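Local coordinates for protein inactive dihydropteroate synthase 2 (Mycobacterium tuberculosis, PDB 2VP8) that belongs to the dihydropteroate synthase family and can probably bind the inhibitor dapsone, yet seems to lack synthase activity and probably has no role in folate metabolism, at residues 236-250 with 274-287. Residues are numbered along the deposited sequence; the frame is centred on the assembly and turned at random.
Sequences VADLVMTGWPVLMAL and ATALAAAAGARMFR. With EDO (1,2-ethanediol), chain F.
L247 and M248 pair in parallel with M285 and F286, in neighbouring strands of a TIM-type barrel, and the helix leading into each strand packs against the other. V246 O takes two amides at once, R284 N at 2.9 Å on a lone pair and M285 N at 3.0 Å. M248 then bonds both ways: its N to M285 O, and its O to R287 N at 2.8 Å, almost straight with 178° at the hydrogen. On the face of L247 and M285, the CD1 branch of L247 meets the CE methyl of M285 at 3.5 Å; M285 also packs on M45 of strand 43-49. M248 and F286 point to the other face, toward the helices. The CB of M248 sits 3.6 Å from F286 CD2, and its CG, anti to the carbonyl carbon (chi1 -56°), reaches down to A278 and A283. L250 CD2 comes in at the edge of the F286 ring, 3.7 Å from CE2, while T275 CG2 lies over one face. Between the helices, V236 CG1 touches A281 CB at 3.8 Å, and the CG2 methyl of V240 rests on the backbone of A281 and G282, 3.4 Å from A281 O, where a Schellman motif ends helix 267-280. One water joins V246 N to G282 O, another L250 N to R287 O. R287 runs extended from CG to NE to salt bridges with D83 and D123, beside H220, a position that, by similarity, marks family members without synthase activity. Backbone bonds thus pair the strands, waters tie the chain at either end of that pairing, and an apolar side-chain layer joins strands to helices.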
loop_
_atom_site.group_PDB
_atom_site.type_symbol
_atom_site.label_atom_id
_atom_site.label_comp_id
_atom_site.label_asym_id
_atom_site.label_seq_id
_atom_site.Cartn_x
_atom_site.Cartn_y
_atom_site.Cartn_z
ATOM N N VAL B 236 1.259 -11.007 7.717
ATOM C CA VAL B 236 1.799 -11.605 6.498
ATOM C C VAL B 236 3.248 -12.032 6.687
ATOM O O VAL B 236 3.565 -13.186 6.456
ATOM C CB VAL B 236 1.630 -10.685 5.247
ATOM C CG1 VAL B 236 2.360 -11.248 4.055
ATOM C CG2 VAL B 236 0.160 -10.537 4.886
ATOM N N ALA B 237 4.110 -11.117 7.139
ATOM C CA ALA B 237 5.518 -11.420 7.463
ATOM C C ALA B 237 5.685 -12.745 8.193
ATOM O O ALA B 237 6.565 -13.539 7.846
ATOM C CB ALA B 237 6.143 -10.301 8.277
ATOM N N ASP B 238 4.839 -12.977 9.198
ATOM C CA ASP B 238 4.854 -14.244 9.932
ATOM C C ASP B 238 4.511 -15.417 9.004
ATOM O O ASP B 238 5.200 -16.438 9.015
ATOM C CB ASP B 238 3.930 -14.189 11.149
ATOM C CG ASP B 238 4.392 -13.174 12.181
ATOM O OD1 ASP B 238 5.534 -13.301 12.668
ATOM O OD2 ASP B 238 3.624 -12.241 12.503
ATOM N N LEU B 239 3.472 -15.254 8.183
ATOM C CA LEU B 239 3.137 -16.257 7.177
ATOM C C LEU B 239 4.320 -16.513 6.239
ATOM O O LEU B 239 4.661 -17.664 5.969
ATOM C CB LEU B 239 1.911 -15.841 6.353
ATOM C CG LEU B 239 0.471 -15.883 6.891
ATOM C CD1 LEU B 239 0.260 -17.038 7.869
ATOM C CD2 LEU B 239 0.058 -14.578 7.502
ATOM N N VAL B 240 4.933 -15.433 5.751
ATOM C CA VAL B 240 6.068 -15.512 4.826
ATOM C C VAL B 240 7.252 -16.229 5.468
ATOM O O VAL B 240 7.889 -17.064 4.840
ATOM C CB VAL B 240 6.496 -14.104 4.354
ATOM C CG1 VAL B 240 7.781 -14.157 3.510
ATOM C CG2 VAL B 240 5.366 -13.447 3.588
ATOM N N MET B 241 7.508 -15.908 6.734
ATOM C CA MET B 241 8.596 -16.491 7.504
ATOM C C MET B 241 8.498 -18.010 7.702
ATOM O O MET B 241 9.477 -18.639 8.117
ATOM C CB MET B 241 8.710 -15.792 8.862
ATOM C CG MET B 241 9.477 -14.464 8.834
ATOM S SD MET B 241 11.149 -14.600 8.149
ATOM C CE MET B 241 11.987 -15.613 9.379
ATOM N N THR B 242 7.334 -18.595 7.409
ATOM C CA THR B 242 7.176 -20.056 7.438
ATOM C C THR B 242 8.036 -20.721 6.367
ATOM O O THR B 242 8.398 -21.894 6.494
ATOM C CB THR B 242 5.709 -20.515 7.249
ATOM O OG1 THR B 242 5.259 -20.179 5.929
ATOM C CG2 THR B 242 4.794 -19.882 8.290
ATOM N N GLY B 243 8.358 -19.965 5.319
ATOM C CA GLY B 243 9.231 -20.444 4.255
ATOM C C GLY B 243 8.496 -20.921 3.017
ATOM O O GLY B 243 9.120 -21.177 1.988
ATOM N N TRP B 244 7.175 -21.052 3.126
ATOM C CA TRP B 244 6.321 -21.387 1.994
ATOM C C TRP B 244 5.929 -20.120 1.246
ATOM O O TRP B 244 5.682 -19.079 1.870
ATOM C CB TRP B 244 5.055 -22.103 2.466
ATOM C CG TRP B 244 5.312 -23.390 3.191
ATOM C CD1 TRP B 244 5.240 -23.597 4.537
ATOM C CD2 TRP B 244 5.678 -24.648 2.611
ATOM N NE1 TRP B 244 5.538 -24.901 4.831
ATOM C CE2 TRP B 244 5.815 -25.568 3.667
ATOM C CE3 TRP B 244 5.910 -25.082 1.300
ATOM C CZ2 TRP B 244 6.170 -26.903 3.457
ATOM C CZ3 TRP B 244 6.261 -26.409 1.090
ATOM C CH2 TRP B 244 6.386 -27.304 2.166
ATOM N N PRO B 245 5.866 -20.192 -0.097
ATOM C CA PRO B 245 5.396 -19.024 -0.849
ATOM C C PRO B 245 3.982 -18.680 -0.400
ATOM O O PRO B 245 3.153 -19.571 -0.223
ATOM C CB PRO B 245 5.389 -19.512 -2.298
ATOM C CG PRO B 245 6.310 -20.671 -2.312
ATOM C CD PRO B 245 6.204 -21.318 -0.978
ATOM N N VAL B 246 3.712 -17.405 -0.191
ATOM C CA VAL B 246 2.402 -17.003 0.295
ATOM C C VAL B 246 1.566 -16.413 -0.839
ATOM O O VAL B 246 2.023 -15.533 -1.589
ATOM C CB VAL B 246 2.517 -16.034 1.499
ATOM C CG1 VAL B 246 1.180 -15.373 1.818
ATOM C CG2 VAL B 246 3.065 -16.773 2.731
ATOM N N LEU B 247 0.349 -16.945 -0.962
ATOM C CA LEU B 247 -0.639 -16.457 -1.900
ATOM C C LEU B 247 -1.654 -15.607 -1.157
ATOM O O LEU B 247 -2.187 -16.016 -0.126
ATOM C CB LEU B 247 -1.333 -17.627 -2.617
ATOM C CG LEU B 247 -2.511 -17.305 -3.556
ATOM C CD1 LEU B 247 -2.126 -16.344 -4.670
ATOM C CD2 LEU B 247 -3.113 -18.558 -4.150
ATOM N N MET B 248 -1.922 -14.422 -1.686
ATOM C CA MET B 248 -2.955 -13.572 -1.133
ATOM C C MET B 248 -4.148 -13.482 -2.071
ATOM O O MET B 248 -3.991 -13.414 -3.291
ATOM C CB MET B 248 -2.412 -12.173 -0.829
ATOM C CG MET B 248 -1.201 -12.129 0.110
ATOM S SD MET B 248 -1.519 -12.737 1.775
ATOM C CE MET B 248 -2.576 -11.456 2.435
ATOM N N ALA B 249 -5.338 -13.496 -1.476
ATOM C CA ALA B 249 -6.598 -13.289 -2.181
ATOM C C ALA B 249 -7.300 -12.055 -1.601
ATOM O O ALA B 249 -8.310 -12.170 -0.893
ATOM C CB ALA B 249 -7.480 -14.525 -2.062
ATOM N N LEU B 250 -6.748 -10.879 -1.905
ATOM C CA LEU B 250 -7.201 -9.606 -1.320
ATOM C C LEU B 250 -8.412 -8.983 -2.009
ATOM O O LEU B 250 -9.008 -8.040 -1.482
ATOM C CB LEU B 250 -6.060 -8.588 -1.339
ATOM C CG LEU B 250 -5.091 -8.388 -0.179
ATOM C CD1 LEU B 250 -5.025 -9.568 0.776
ATOM C CD2 LEU B 250 -3.731 -8.130 -0.777
ATOM N N ALA B 274 -3.605 -2.907 0.901
ATOM C CA ALA B 274 -3.356 -4.234 1.460
ATOM C C ALA B 274 -2.377 -5.013 0.582
ATOM O O ALA B 274 -1.515 -5.745 1.086
ATOM C CB ALA B 274 -4.649 -4.994 1.603
ATOM N N THR B 275 -2.503 -4.846 -0.731
ATOM C CA THR B 275 -1.625 -5.536 -1.658
ATOM C C THR B 275 -0.207 -5.071 -1.384
ATOM O O THR B 275 0.686 -5.896 -1.157
ATOM C CB THR B 275 -2.037 -5.275 -3.126
ATOM O OG1 THR B 275 -3.400 -5.690 -3.313
ATOM C CG2 THR B 275 -1.132 -6.030 -4.096
ATOM N N ALA B 276 -0.030 -3.748 -1.362
ATOM C CA ALA B 276 1.263 -3.115 -1.138
ATOM C C ALA B 276 1.918 -3.663 0.116
ATOM O O ALA B 276 3.030 -4.189 0.069
ATOM C CB ALA B 276 1.097 -1.622 -1.040
ATOM N N LEU B 277 1.198 -3.571 1.231
ATOM C CA LEU B 277 1.664 -4.075 2.509
ATOM C C LEU B 277 2.028 -5.555 2.446
ATOM O O LEU B 277 3.104 -5.952 2.879
ATOM C CB LEU B 277 0.615 -3.807 3.589
ATOM C CG LEU B 277 0.785 -2.494 4.375
ATOM C CD1 LEU B 277 0.864 -1.265 3.480
ATOM C CD2 LEU B 277 -0.310 -2.320 5.423
ATOM N N ALA B 278 1.140 -6.363 1.880
ATOM C CA ALA B 278 1.369 -7.793 1.796
ATOM C C ALA B 278 2.629 -8.078 0.971
ATOM O O ALA B 278 3.473 -8.892 1.373
ATOM C CB ALA B 278 0.153 -8.488 1.199
ATOM N N ALA B 279 2.754 -7.395 -0.173
ATOM C CA ALA B 279 3.927 -7.523 -1.025
ATOM C C ALA B 279 5.205 -7.089 -0.303
ATOM O O ALA B 279 6.262 -7.673 -0.517
ATOM C CB ALA B 279 3.744 -6.730 -2.281
ATOM N N ALA B 280 5.110 -6.074 0.551
ATOM C CA ALA B 280 6.290 -5.564 1.245
ATOM C C ALA B 280 6.744 -6.520 2.339
ATOM O O ALA B 280 7.904 -6.505 2.740
ATOM C CB ALA B 280 6.031 -4.181 1.811
ATOM N N ALA B 281 5.827 -7.354 2.812
ATOM C CA ALA B 281 6.150 -8.310 3.854
ATOM C C ALA B 281 6.639 -9.648 3.278
ATOM O O ALA B 281 7.034 -10.545 4.038
ATOM C CB ALA B 281 4.958 -8.510 4.781
ATOM N N GLY B 282 6.604 -9.784 1.952
ATOM C CA GLY B 282 7.217 -10.928 1.281
ATOM C C GLY B 282 6.269 -11.949 0.681
ATOM O O GLY B 282 6.682 -13.058 0.327
ATOM N N ALA B 283 4.997 -11.588 0.572
ATOM C CA ALA B 283 4.019 -12.430 -0.118
ATOM C C ALA B 283 4.507 -12.707 -1.545
ATOM O O ALA B 283 5.014 -11.804 -2.211
ATOM C CB ALA B 283 2.651 -11.746 -0.126
ATOM N N ARG B 284 4.372 -13.938 -2.023
ATOM C CA ARG B 284 4.916 -14.261 -3.340
ATOM C C ARG B 284 3.926 -14.012 -4.489
ATOM O O ARG B 284 4.327 -13.609 -5.590
ATOM C CB ARG B 284 5.456 -15.694 -3.368
ATOM C CG ARG B 284 5.981 -16.157 -4.726
ATOM C CD ARG B 284 7.475 -15.880 -4.952
ATOM N NE ARG B 284 7.947 -16.450 -6.225
ATOM C CZ ARG B 284 8.263 -17.736 -6.426
ATOM N NH1 ARG B 284 8.171 -18.635 -5.442
ATOM N NH2 ARG B 284 8.686 -18.137 -7.623
ATOM N N MET B 285 2.639 -14.244 -4.231
ATOM C CA MET B 285 1.640 -14.234 -5.296
ATOM C C MET B 285 0.340 -13.561 -4.872
ATOM O O MET B 285 -0.018 -13.573 -3.693
ATOM C CB MET B 285 1.365 -15.661 -5.772
ATOM C CG MET B 285 0.672 -15.751 -7.105
ATOM S SD MET B 285 0.914 -17.354 -7.898
ATOM C CE MET B 285 -0.390 -18.251 -7.104
ATOM N N PHE B 286 -0.363 -12.988 -5.850
ATOM C CA PHE B 286 -1.612 -12.294 -5.605
ATOM C C PHE B 286 -2.671 -12.705 -6.616
ATOM O O PHE B 286 -2.481 -12.575 -7.832
ATOM C CB PHE B 286 -1.395 -10.780 -5.645
ATOM C CG PHE B 286 -0.630 -10.252 -4.472
ATOM C CD1 PHE B 286 0.751 -10.158 -4.515
ATOM C CD2 PHE B 286 -1.292 -9.855 -3.320
ATOM C CE1 PHE B 286 1.473 -9.694 -3.427
ATOM C CE2 PHE B 286 -0.582 -9.374 -2.225
ATOM C CZ PHE B 286 0.809 -9.297 -2.281
ATOM N N ARG B 287 -3.789 -13.204 -6.101
ATOM C CA ARG B 287 -4.917 -13.607 -6.931
ATOM C C ARG B 287 -5.852 -12.426 -7.150
ATOM O O ARG B 287 -6.436 -11.902 -6.199
ATOM C CB ARG B 287 -5.665 -14.763 -6.267
ATOM C CG ARG B 287 -6.568 -15.531 -7.198
ATOM C CD ARG B 287 -7.148 -16.710 -6.465
ATOM N NE ARG B 287 -7.985 -17.532 -7.328
ATOM C CZ ARG B 287 -9.289 -17.701 -7.157
ATOM N NH1 ARG B 287 -9.908 -17.116 -6.141
ATOM N NH2 ARG B 287 -9.970 -18.470 -7.992
HETATM C C1 EDO F . 10.903 -24.961 2.292
HETATM O O1 EDO F . 9.867 -24.522 1.400
HETATM C C2 EDO F . 10.456 -24.825 3.747
HETATM O O2 EDO F . 9.188 -25.471 3.931
HETATM O O HOH W 1 5.844 -15.606 0.146
HETATM O O HOH W 2 -5.154 -10.303 -4.057
#